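Local structure of UPF0255 protein frsA (4I4C) at residues D38-K41 with E42-F46; G61-P64 with I65-E68; A75-K78 with H79-D83; T241-Y244 with S245-H248; I299-I302 with F303-Q307. The protein probably hydrolyses carboxylic esters to an alcohol and a carboxylate, as a serine esterase of the FrsA-like family in the alpha/beta-hydrolase clan. All coordinates share one frame; numbering follows the deposited sequence.

Contact 1. Residues D38-K41 with E42-F46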
# COMPACT_ATOMS: atom_id res chain seq x y z
N ASP A 38 8.18 -25.48 -0.15
CA ASP A 38 7.32 -26.65 -0.25
C ASP A 38 6.75 -27.02 1.13
O ASP A 38 5.56 -27.30 1.26
CB ASP A 38 8.05 -27.83 -0.90
CG ASP A 38 8.54 -27.51 -2.29
OD1 ASP A 38 7.88 -26.72 -3.00
OD2 ASP A 38 9.61 -28.05 -2.68
N GLU A 39 7.61 -27.01 2.16
CA GLU A 39 7.15 -27.19 3.55
C GLU A 39 6.01 -26.23 3.92
O GLU A 39 4.96 -26.66 4.42
CB GLU A 39 8.31 -26.95 4.53
CG GLU A 39 9.18 -28.15 4.81
CD GLU A 39 8.42 -29.30 5.43
OE1 GLU A 39 7.98 -29.19 6.60
OE2 GLU A 39 8.27 -30.33 4.74
N ILE A 40 6.22 -24.94 3.68
CA ILE A 40 5.25 -23.90 3.96
C ILE A 40 3.91 -24.17 3.25
O ILE A 40 2.85 -24.17 3.89
CB ILE A 40 5.80 -22.51 3.54
CG1 ILE A 40 7.01 -22.14 4.41
CG2 ILE A 40 4.71 -21.44 3.59
CD1 ILE A 40 7.85 -20.99 3.82
N LYS A 41 3.98 -24.41 1.94
CA LYS A 41 2.80 -24.69 1.12
C LYS A 41 2.05 -25.93 1.61
O LYS A 41 0.84 -25.91 1.72
CB LYS A 41 3.17 -24.85 -0.36
CG LYS A 41 2.02 -25.37 -1.23
CD LYS A 41 2.30 -25.24 -2.73
CE LYS A 41 3.31 -26.27 -3.23
NZ LYS A 41 2.86 -27.68 -3.03
N GLU A 42 2.78 -27.00 1.90
CA GLU A 42 2.17 -28.19 2.49
C GLU A 42 1.50 -27.92 3.84
O GLU A 42 0.42 -28.43 4.13
CB GLU A 42 3.21 -29.29 2.67
CG GLU A 42 3.46 -30.11 1.43
CD GLU A 42 3.42 -31.58 1.74
OE1 GLU A 42 2.30 -32.13 1.83
OE2 GLU A 42 4.50 -32.18 1.93
N LYS A 43 2.16 -27.14 4.70
CA LYS A 43 1.60 -26.89 6.03
C LYS A 43 0.36 -25.97 5.99
O LYS A 43 -0.64 -26.26 6.65
CB LYS A 43 2.66 -26.42 7.04
CG LYS A 43 3.62 -27.55 7.47
CD LYS A 43 4.62 -27.16 8.57
CE LYS A 43 5.73 -26.28 8.03
NZ LYS A 43 6.79 -25.98 9.06
N ASN A 44 0.40 -24.90 5.20
CA ASN A 44 -0.74 -23.99 5.17
C ASN A 44 -1.92 -24.42 4.25
O ASN A 44 -3.07 -24.09 4.52
CB ASN A 44 -0.32 -22.52 4.99
CG ASN A 44 0.23 -22.21 3.61
OD1 ASN A 44 -0.32 -22.64 2.59
ND2 ASN A 44 1.33 -21.45 3.57
N GLY A 45 -1.62 -25.17 3.20
CA GLY A 45 -2.64 -25.70 2.31
C GLY A 45 -3.53 -24.68 1.63
O GLY A 45 -4.61 -25.03 1.16
N PHE A 46 -3.08 -23.43 1.57
CA PHE A 46 -3.85 -22.34 0.96
C PHE A 46 -4.25 -22.60 -0.49
O PHE A 46 -3.50 -23.25 -1.23
CB PHE A 46 -3.09 -21.02 1.06
CG PHE A 46 -2.92 -20.52 2.47
CD1 PHE A 46 -3.71 -21.01 3.50
CD2 PHE A 46 -1.96 -19.55 2.77
CE1 PHE A 46 -3.55 -20.55 4.81
CE2 PHE A 46 -1.81 -19.08 4.07
CZ PHE A 46 -2.60 -19.59 5.08
O HOH W 1 8.99 -27.82 8.55
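Glu-39 and Lys-43, one helical turn apart, are joined through a water: it donates to Glu-39 OE1 at 2.6 Å and accepts from Lys-43 NZ at 2.9 Å. Without it the charges fall short of a salt bridge, since Glu-39 OE1 and Lys-43 NZ are 4.2 Å apart. The helical spacing sets the two residues side by side, and bends at Glu-39 chi2 (-61°) and Lys-43 chi3 bring their ends near the one water. On the way Lys-43 CG lies 3.4 Å from Glu-39 O, with Lys-43 CE passing near Glu-39 OE1. Both residues suit this exposed side of the helix, where long chains reach water and each other; Lys-43 NZ also makes a weak bond to Gln-311.

Ile-40 offers its CG2 methyl to Asn-44 ND2, 3.4 Å away, and the buried Ile-40 side chain also touches Gln-311. Asn-44 CG sits between the backbone N and the carbonyl carbon, chi1 70°, which folds the amide back over the last turn. Asn-44 OD1 accepts from Phe-46 N at 3.0 Å in a nearly straight bond of 174°, and Asn-44 CB lies over the centre of the Phe-46 ring.

The N-H groups of Glu-42 to Gly-45 donate to the carbonyls four residues back, Asp-38 to Lys-41; the last bond joins Gly-45 N to Lys-41 O at 3.0 Å. Gly-45 takes a positive phi, which a residue without a side chain adopts easily. Such a glycine is a common C-terminus for a helix, here 31-44, and an Asx turn at Asn-44 leads the chain out.

Contact 2. Residues G61-P64 with I65-E68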
# COMPACT_ATOMS: atom_id res chain seq x y z
N GLY A 61 -12.99 0.35 -2.92
CA GLY A 61 -13.96 0.75 -3.92
C GLY A 61 -14.43 -0.28 -4.94
O GLY A 61 -15.29 0.03 -5.75
N VAL A 62 -13.86 -1.48 -4.91
CA VAL A 62 -14.30 -2.53 -5.82
C VAL A 62 -15.68 -3.00 -5.40
O VAL A 62 -15.95 -3.19 -4.22
CB VAL A 62 -13.36 -3.77 -5.78
CG1 VAL A 62 -13.85 -4.83 -6.76
CG2 VAL A 62 -11.95 -3.39 -6.10
N ASP A 63 -16.56 -3.20 -6.38
CA ASP A 63 -17.89 -3.72 -6.09
C ASP A 63 -17.79 -5.20 -5.75
O ASP A 63 -17.17 -5.96 -6.48
CB ASP A 63 -18.80 -3.54 -7.30
CG ASP A 63 -20.15 -4.21 -7.10
OD1 ASP A 63 -21.02 -3.60 -6.44
OD2 ASP A 63 -20.33 -5.36 -7.59
N PRO A 64 -18.42 -5.61 -4.63
CA PRO A 64 -18.34 -6.99 -4.15
C PRO A 64 -18.84 -8.02 -5.17
O PRO A 64 -18.23 -9.09 -5.27
CB PRO A 64 -19.26 -6.99 -2.92
CG PRO A 64 -20.09 -5.76 -3.05
CD PRO A 64 -19.22 -4.77 -3.74
N ILE A 65 -19.90 -7.70 -5.89
CA ILE A 65 -20.47 -8.64 -6.86
C ILE A 65 -19.51 -8.86 -8.03
O ILE A 65 -19.29 -9.99 -8.45
CB ILE A 65 -21.86 -8.18 -7.38
CG1 ILE A 65 -22.81 -7.93 -6.21
CG2 ILE A 65 -22.47 -9.20 -8.31
CD1 ILE A 65 -23.10 -9.15 -5.39
N GLU A 66 -18.94 -7.76 -8.55
CA GLU A 66 -18.03 -7.85 -9.70
C GLU A 66 -16.72 -8.53 -9.31
O GLU A 66 -16.13 -9.25 -10.11
CB GLU A 66 -17.75 -6.46 -10.28
CG GLU A 66 -18.98 -5.73 -10.80
CD GLU A 66 -18.69 -4.27 -11.12
OE1 GLU A 66 -17.59 -3.78 -10.77
OE2 GLU A 66 -19.56 -3.61 -11.73
N GLN A 67 -16.27 -8.29 -8.09
CA GLN A 67 -15.09 -8.97 -7.55
C GLN A 67 -15.29 -10.49 -7.48
O GLN A 67 -14.40 -11.26 -7.84
CB GLN A 67 -14.74 -8.41 -6.16
CG GLN A 67 -13.75 -9.25 -5.40
CD GLN A 67 -13.15 -8.51 -4.22
OE1 GLN A 67 -12.00 -8.07 -4.29
NE2 GLN A 67 -13.90 -8.38 -3.13
N GLU A 68 -16.47 -10.91 -7.02
CA GLU A 68 -16.75 -12.35 -6.98
C GLU A 68 -16.82 -12.92 -8.39
O GLU A 68 -16.35 -14.03 -8.62
CB GLU A 68 -18.03 -12.68 -6.20
CG GLU A 68 -17.94 -12.48 -4.68
CD GLU A 68 -16.63 -12.98 -4.09
OE1 GLU A 68 -16.11 -14.04 -4.52
OE2 GLU A 68 -16.11 -12.32 -3.17
O HOH W 2 -15.43 -2.41 -9.03
O HOH W 3 -16.41 -9.71 -3.06
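Asp-63 reaches forward over the first turn of helix 64-75. Its CB lies against the end of Glu-66, 3.7 Å from Glu-66 OE1, and CG stands off the Ile-65 backbone N. With CG anti to its own backbone nitrogen (chi1 173°), the carboxylate swings over that turn. At the tip Asp-63 OD2 accepts from Glu-66 N at 2.9 Å, through the lone pair that faces away from OD1; Ile-65 N is equally near OD2, and Ile-65 CB closes in at 3.2 Å. This is an N-cap: a short acidic chain suits it because it just spans the distance to the backbone N-H of Glu-66, the third residue after the cap. Pro-64 follows well, having no N-H to satisfy.

A water accepts from Asp-63 N and donates to Glu-66 OE1, where a capping box would have a direct bond. The buried Val-62 CG1 meets Gln-67 CB at 3.7 Å, the two chains at about a right angle, and Val-62 also touches helix 121-136.

Asp-63 OD2 and Glu-66 OE1 approach to 4.5 Å. The positive end of the helix dipole would be expected to ease that repulsion and favour a charged aspartate.

Contact 3. Residues A75-K78 with H79-D83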
# COMPACT_ATOMS: atom_id res chain seq x y z
N ALA A 75 -10.93 -18.77 -10.43
CA ALA A 75 -10.91 -20.04 -9.72
C ALA A 75 -11.56 -21.19 -10.52
O ALA A 75 -11.23 -22.36 -10.30
CB ALA A 75 -11.56 -19.90 -8.38
N SER A 76 -12.48 -20.85 -11.43
CA SER A 76 -13.20 -21.84 -12.26
C SER A 76 -12.43 -22.29 -13.48
O SER A 76 -12.87 -23.19 -14.18
CB SER A 76 -14.53 -21.27 -12.79
OG SER A 76 -15.50 -21.25 -11.78
N SER A 77 -11.33 -21.62 -13.77
CA SER A 77 -10.65 -21.85 -15.03
C SER A 77 -10.13 -23.29 -15.18
O SER A 77 -9.69 -23.92 -14.21
CB SER A 77 -9.52 -20.86 -15.23
OG SER A 77 -8.86 -21.09 -16.46
N LYS A 78 -10.22 -23.79 -16.42
CA LYS A 78 -9.72 -25.12 -16.77
C LYS A 78 -8.30 -25.02 -17.32
O LYS A 78 -7.64 -26.03 -17.52
CB LYS A 78 -10.61 -25.77 -17.83
CG LYS A 78 -12.07 -25.90 -17.43
CD LYS A 78 -12.24 -26.89 -16.29
CE LYS A 78 -13.65 -27.47 -16.29
NZ LYS A 78 -13.91 -28.32 -17.50
N HIS A 79 -7.85 -23.80 -17.55
CA HIS A 79 -6.50 -23.59 -18.05
C HIS A 79 -5.40 -24.01 -17.08
O HIS A 79 -5.58 -24.01 -15.86
CB HIS A 79 -6.31 -22.15 -18.52
CG HIS A 79 -6.97 -21.87 -19.83
ND1 HIS A 79 -7.73 -20.73 -20.06
CD2 HIS A 79 -7.01 -22.59 -20.97
CE1 HIS A 79 -8.19 -20.76 -21.30
NE2 HIS A 79 -7.77 -21.88 -21.87
N SER A 80 -4.24 -24.36 -17.64
CA SER A 80 -3.14 -24.89 -16.86
C SER A 80 -2.60 -23.86 -15.89
O SER A 80 -2.42 -22.68 -16.23
CB SER A 80 -2.01 -25.39 -17.77
OG SER A 80 -2.34 -26.64 -18.35
N ARG A 81 -2.33 -24.34 -14.67
CA ARG A 81 -1.80 -23.50 -13.60
C ARG A 81 -0.36 -23.87 -13.28
O ARG A 81 0.05 -25.03 -13.45
CB ARG A 81 -2.68 -23.65 -12.35
CG ARG A 81 -4.09 -23.12 -12.55
CD ARG A 81 -4.92 -23.16 -11.28
NE ARG A 81 -6.16 -22.41 -11.46
CZ ARG A 81 -7.25 -22.94 -12.03
NH1 ARG A 81 -7.20 -24.20 -12.44
NH2 ARG A 81 -8.35 -22.21 -12.18
N THR A 82 0.43 -22.90 -12.83
CA THR A 82 1.78 -23.17 -12.37
C THR A 82 1.72 -24.21 -11.26
O THR A 82 2.52 -25.14 -11.20
CB THR A 82 2.48 -21.89 -11.89
OG1 THR A 82 2.46 -20.93 -12.95
CG2 THR A 82 3.92 -22.18 -11.49
N ASP A 83 0.71 -24.07 -10.40
CA ASP A 83 0.48 -24.98 -9.29
C ASP A 83 -1.02 -25.09 -9.12
O ASP A 83 -1.67 -24.10 -8.79
CB ASP A 83 1.10 -24.44 -8.00
CG ASP A 83 1.21 -25.50 -6.91
OD1 ASP A 83 0.26 -26.29 -6.73
OD2 ASP A 83 2.27 -25.55 -6.24
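The guanidinium of Arg-81 meets Ser-77 at its edge. Ser-77 N lies in its plane, and Ser-77 O close to it, tilted out by 16 to 17°, whereas Ala-75 O comes in obliquely. NH1 and NH2 both bond the single oxygen, Arg-81 NH1 to Ser-77 O at 3.1 Å and Arg-81 NH2 to Ser-77 O at 3.0 Å. Sharing one acceptor bends both bonds, NH1 to 136°, and the two donors reach the carbonyl from the same face of its plane. The imidazole of His-79 is approached obliquely by Ser-77 OG, 3.8 Å from His-79 ND1; its ring also meets His-94 edge-to-face, and ND1 bonds Ser-95 O.

The serine has two tasks. Its carbonyl takes the arginine, and its hydroxyl, anti to the backbone nitrogen at chi1 -180°, turns forward along the chain so that Ser-77 OG accepts from His-79 N at 3.1 Å, as in an ST turn. A small residue with a short polar arm fits here: Ser-77 CB lies only 3.5 Å from Arg-81 NH2, and Ser-77 OG touches His-79 CB at 3.4 Å.

Arg-81 reaches back from the far limb on a chain extended from CG to NE. Length and five N-H groups suit it to this buried place, for NE also bonds Leu-87 O and NH2 bonds Ile-74 O within the last turn of helix 64-75. The arrangement is that of a loop leaving a helix and folded back on it by an arginine, whose guanidinium gathers backbone carbonyls from the helix end and the following turn.

Contact 4. Residues T241-Y244 with S245-H248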
# COMPACT_ATOMS: atom_id res chain seq x y z
N THR A 241 16.42 1.30 1.92
CA THR A 241 17.53 1.22 2.86
C THR A 241 17.00 1.36 4.27
O THR A 241 15.78 1.43 4.48
CB THR A 241 18.56 2.34 2.63
OG1 THR A 241 18.23 3.48 3.43
CG2 THR A 241 18.61 2.75 1.17
N GLU A 242 17.91 1.42 5.24
CA GLU A 242 17.49 1.53 6.64
C GLU A 242 16.87 2.90 6.91
O GLU A 242 16.04 3.04 7.81
CB GLU A 242 18.65 1.25 7.60
CG GLU A 242 18.18 0.73 8.95
CD GLU A 242 19.32 0.19 9.81
OE1 GLU A 242 20.30 -0.34 9.25
OE2 GLU A 242 19.21 0.29 11.05
N ASP A 243 17.27 3.90 6.13
CA ASP A 243 16.63 5.21 6.15
C ASP A 243 15.50 5.22 5.13
O ASP A 243 15.60 5.84 4.08
CB ASP A 243 17.65 6.30 5.81
CG ASP A 243 17.05 7.68 5.81
OD1 ASP A 243 16.03 7.89 6.51
OD2 ASP A 243 17.58 8.56 5.11
N TYR A 244 14.41 4.51 5.44
CA TYR A 244 13.34 4.31 4.47
C TYR A 244 12.26 5.39 4.56
O TYR A 244 11.25 5.33 3.87
CB TYR A 244 12.76 2.89 4.56
CG TYR A 244 12.32 2.44 5.95
CD1 TYR A 244 12.98 1.40 6.61
CD2 TYR A 244 11.22 3.02 6.58
CE1 TYR A 244 12.57 0.98 7.89
CE2 TYR A 244 10.81 2.61 7.85
CZ TYR A 244 11.48 1.59 8.50
OH TYR A 244 11.06 1.18 9.76
N SER A 245 12.49 6.39 5.42
CA SER A 245 11.59 7.53 5.52
C SER A 245 12.11 8.66 4.64
O SER A 245 11.46 9.70 4.48
CB SER A 245 11.47 8.00 6.98
OG SER A 245 12.75 8.26 7.55
N ARG A 246 13.28 8.41 4.07
CA ARG A 246 14.04 9.28 3.16
C ARG A 246 13.20 10.15 2.23
O ARG A 246 13.38 11.37 2.16
CB ARG A 246 14.90 8.36 2.28
CG ARG A 246 16.26 8.87 1.90
CD ARG A 246 17.21 7.70 1.65
NE ARG A 246 17.16 7.16 0.28
CZ ARG A 246 16.57 6.02 -0.07
NH1 ARG A 246 15.94 5.28 0.84
NH2 ARG A 246 16.61 5.61 -1.34
N LEU A 247 12.31 9.52 1.47
CA LEU A 247 11.58 10.21 0.42
C LEU A 247 10.49 11.09 1.02
O LEU A 247 10.22 12.19 0.52
CB LEU A 247 10.98 9.19 -0.57
CG LEU A 247 11.89 8.14 -1.20
CD1 LEU A 247 11.12 7.27 -2.23
CD2 LEU A 247 13.10 8.76 -1.86
N HIS A 248 9.88 10.63 2.10
CA HIS A 248 8.87 11.43 2.79
C HIS A 248 9.44 12.71 3.41
O HIS A 248 8.76 13.75 3.46
CB HIS A 248 8.17 10.57 3.85
CG HIS A 248 7.44 9.41 3.27
ND1 HIS A 248 8.04 8.18 3.08
CD2 HIS A 248 6.18 9.29 2.80
CE1 HIS A 248 7.16 7.35 2.54
NE2 HIS A 248 6.02 8.00 2.36
O HOH W 4 10.60 7.31 2.14
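Among the hydrogen bonds, Asp-243 O receives Arg-246 NH1 at 3.3 Å, nearly straight at 167°. The oxygen lies in the guanidinium plane, yet the nitrogen stands well above the carbonyl plane, 37° out of it. Arg-246 N points to the same oxygen over 3.5 Å, a weak bond. One residue thus addresses the carbonyl with both backbone and side chain, and the bend at chi3 (86°) curls the guanidinium back to do so. Before it, Thr-241 OG1 accepts from Asp-243 N at 2.9 Å, an ST turn that turns the chain ahead of the helix.

A water links Tyr-244 O, Leu-247 N and His-248 ND1 across the approach to helix 246-254, donating to Tyr-244 O at 2.7 Å and accepting from Leu-247 N at 2.9 Å. His-248 NE2 is held by Ser-199.

In the packing, Thr-241 CG2 covers one face of the guanidinium, 3.7 Å from Arg-246 NH1, a methyl against a flat cation. Asp-243 OD2 crosses over the aliphatic part obliquely, 3.5 Å from Arg-246 CG.

The charges of Asp-243 and Arg-246 do not pair with each other. Asp-243 OD1 forms a salt bridge with Arg-280, which also bonds Ser-245 OG. Arg-246 NE forms one with Glu-176, and its NH2 bonds Pro-239 O; arginine suits the place because its length and several N-H groups serve these two and Asp-243 O at once. The cation is therefore directed here to a neutral carbonyl, while its charge and that of Asp-243 are probably balanced by Glu-176 and Arg-280.

Contact 5. Residues I299-I302 with F303-Q307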
# COMPACT_ATOMS: atom_id res chain seq x y z
N ILE A 299 5.81 -2.60 13.16
CA ILE A 299 6.74 -1.76 13.90
C ILE A 299 8.01 -2.48 14.33
O ILE A 299 9.12 -1.95 14.22
CB ILE A 299 6.08 -1.16 15.16
CG1 ILE A 299 4.95 -0.20 14.78
CG2 ILE A 299 7.11 -0.46 16.04
CD1 ILE A 299 5.32 0.81 13.72
N HIS A 300 7.85 -3.70 14.84
CA HIS A 300 8.98 -4.41 15.41
C HIS A 300 8.85 -5.92 15.37
O HIS A 300 9.76 -6.61 14.88
CB HIS A 300 9.20 -3.98 16.87
CG HIS A 300 10.10 -4.91 17.64
ND1 HIS A 300 11.46 -4.97 17.43
CD2 HIS A 300 9.83 -5.82 18.60
CE1 HIS A 300 11.99 -5.87 18.24
NE2 HIS A 300 11.02 -6.40 18.97
N ASP A 301 7.74 -6.44 15.90
CA ASP A 301 7.66 -7.86 16.25
C ASP A 301 8.00 -8.82 15.10
O ASP A 301 8.90 -9.65 15.24
CB ASP A 301 6.30 -8.22 16.85
CG ASP A 301 6.30 -9.59 17.49
OD1 ASP A 301 6.77 -9.72 18.64
OD2 ASP A 301 5.84 -10.55 16.83
N ILE A 302 7.30 -8.70 13.98
CA ILE A 302 7.53 -9.60 12.85
C ILE A 302 8.95 -9.45 12.29
O ILE A 302 9.60 -10.45 11.98
CB ILE A 302 6.45 -9.44 11.74
CG1 ILE A 302 6.76 -10.35 10.55
CG2 ILE A 302 6.34 -8.01 11.25
CD1 ILE A 302 6.56 -11.82 10.85
N PHE A 303 9.43 -8.22 12.17
CA PHE A 303 10.75 -7.97 11.59
C PHE A 303 11.86 -8.61 12.42
O PHE A 303 12.88 -9.04 11.89
CB PHE A 303 11.00 -6.46 11.47
CG PHE A 303 10.27 -5.83 10.33
CD1 PHE A 303 9.84 -6.59 9.26
CD2 PHE A 303 10.00 -4.47 10.33
CE1 PHE A 303 9.17 -6.01 8.21
CE2 PHE A 303 9.33 -3.89 9.26
CZ PHE A 303 8.91 -4.66 8.21
N ALA A 304 11.61 -8.69 13.71
CA ALA A 304 12.60 -9.20 14.65
C ALA A 304 12.42 -10.69 14.91
O ALA A 304 13.08 -11.24 15.78
CB ALA A 304 12.50 -8.42 15.97
N SER A 305 11.52 -11.33 14.17
CA SER A 305 11.26 -12.77 14.35
C SER A 305 11.60 -13.58 13.09
O SER A 305 10.71 -13.84 12.28
CB SER A 305 9.79 -13.01 14.71
OG SER A 305 9.38 -12.26 15.85
N PRO A 306 12.88 -13.99 12.94
CA PRO A 306 13.32 -14.73 11.74
C PRO A 306 12.54 -16.02 11.52
O PRO A 306 12.23 -16.39 10.38
CB PRO A 306 14.78 -15.05 12.05
CG PRO A 306 15.20 -14.02 13.03
CD PRO A 306 13.99 -13.78 13.88
N GLN A 307 12.21 -16.68 12.63
CA GLN A 307 11.49 -17.95 12.57
C GLN A 307 10.07 -17.76 12.02
O GLN A 307 9.50 -18.66 11.43
CB GLN A 307 11.49 -18.64 13.95
CG GLN A 307 10.61 -17.98 15.02
CD GLN A 307 11.09 -16.60 15.47
OE1 GLN A 307 12.21 -16.18 15.15
NE2 GLN A 307 10.24 -15.90 16.21
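His-300 and Ala-304 meet with the imidazole turned obliquely to the methyl, Ala-304 CB lying 3.5 Å from His-300 CE1. CG of the histidine is anti to its backbone nitrogen (chi1 165°), which brings the end of the ring to the methyl. The small alanine side chain lets its methyl meet the imidazole at close range, and His-300 ND1 is occupied by Ser-342. Besides this, Ala-304 N donates to His-300 O at 3.0 Å and more weakly to Asp-301 O.

Ser-305 is oriented quite differently. Its CB points back to the preceding limb, and the hydroxyl donates to Asp-301 O at 2.7 Å, from a position 36° above the plane of that carbonyl. The serine stands at the N-cap of helix 306-309, yet its side chain makes no capping bond, since OG is turned backward into the turn. Ile-302 to Ser-305 form a type I beta turn, closed by Ser-305 N to Ile-302 O at 3.0 Å; in this alpha/beta-hydrolase fold it lies on the connection that follows strand 291-295. Pro-306 then starts the helix, where a residue lacking an N-H is well tolerated.

CB of Ile-302 points away from the 303-307 segment, and its side chain barely touches that of Phe-303: the closest approach is the loose apolar one of Ile-302 CG2 and Phe-303 CD1 at 4.3 Å. The isoleucine leans on Lys-308 and Leu-309 of the short helix. The buried phenylalanine meets the ring of Trp-341 edge-to-face, and its side chain comes within about 4 Å of the bound hexanoic acid, where an aromatic ring would suit an apolar ligand tail.

In the fold
The five contacts follow one another along the chain, none interleaved with another. Contact 1 touches contact 3 in a packing contact, where Lys-41 CE lies 3.3 Å from Asp-83 OD2. Contact 2 comes no nearer than about 7 Å to contact 3 (nearest atoms), though helix 64-75 begins in one and ends in the other. Contacts 4 and 5 approach to about 5 Å between nearest atoms and share Phe-273, a pocket residue of the bound hexanoic acid that meets both Tyr-244 and Phe-303. From that ligand, the side chain of Phe-303 is about 4 Å away, that of Tyr-244 about 10 Å and that of Ile-40 about 12 Å.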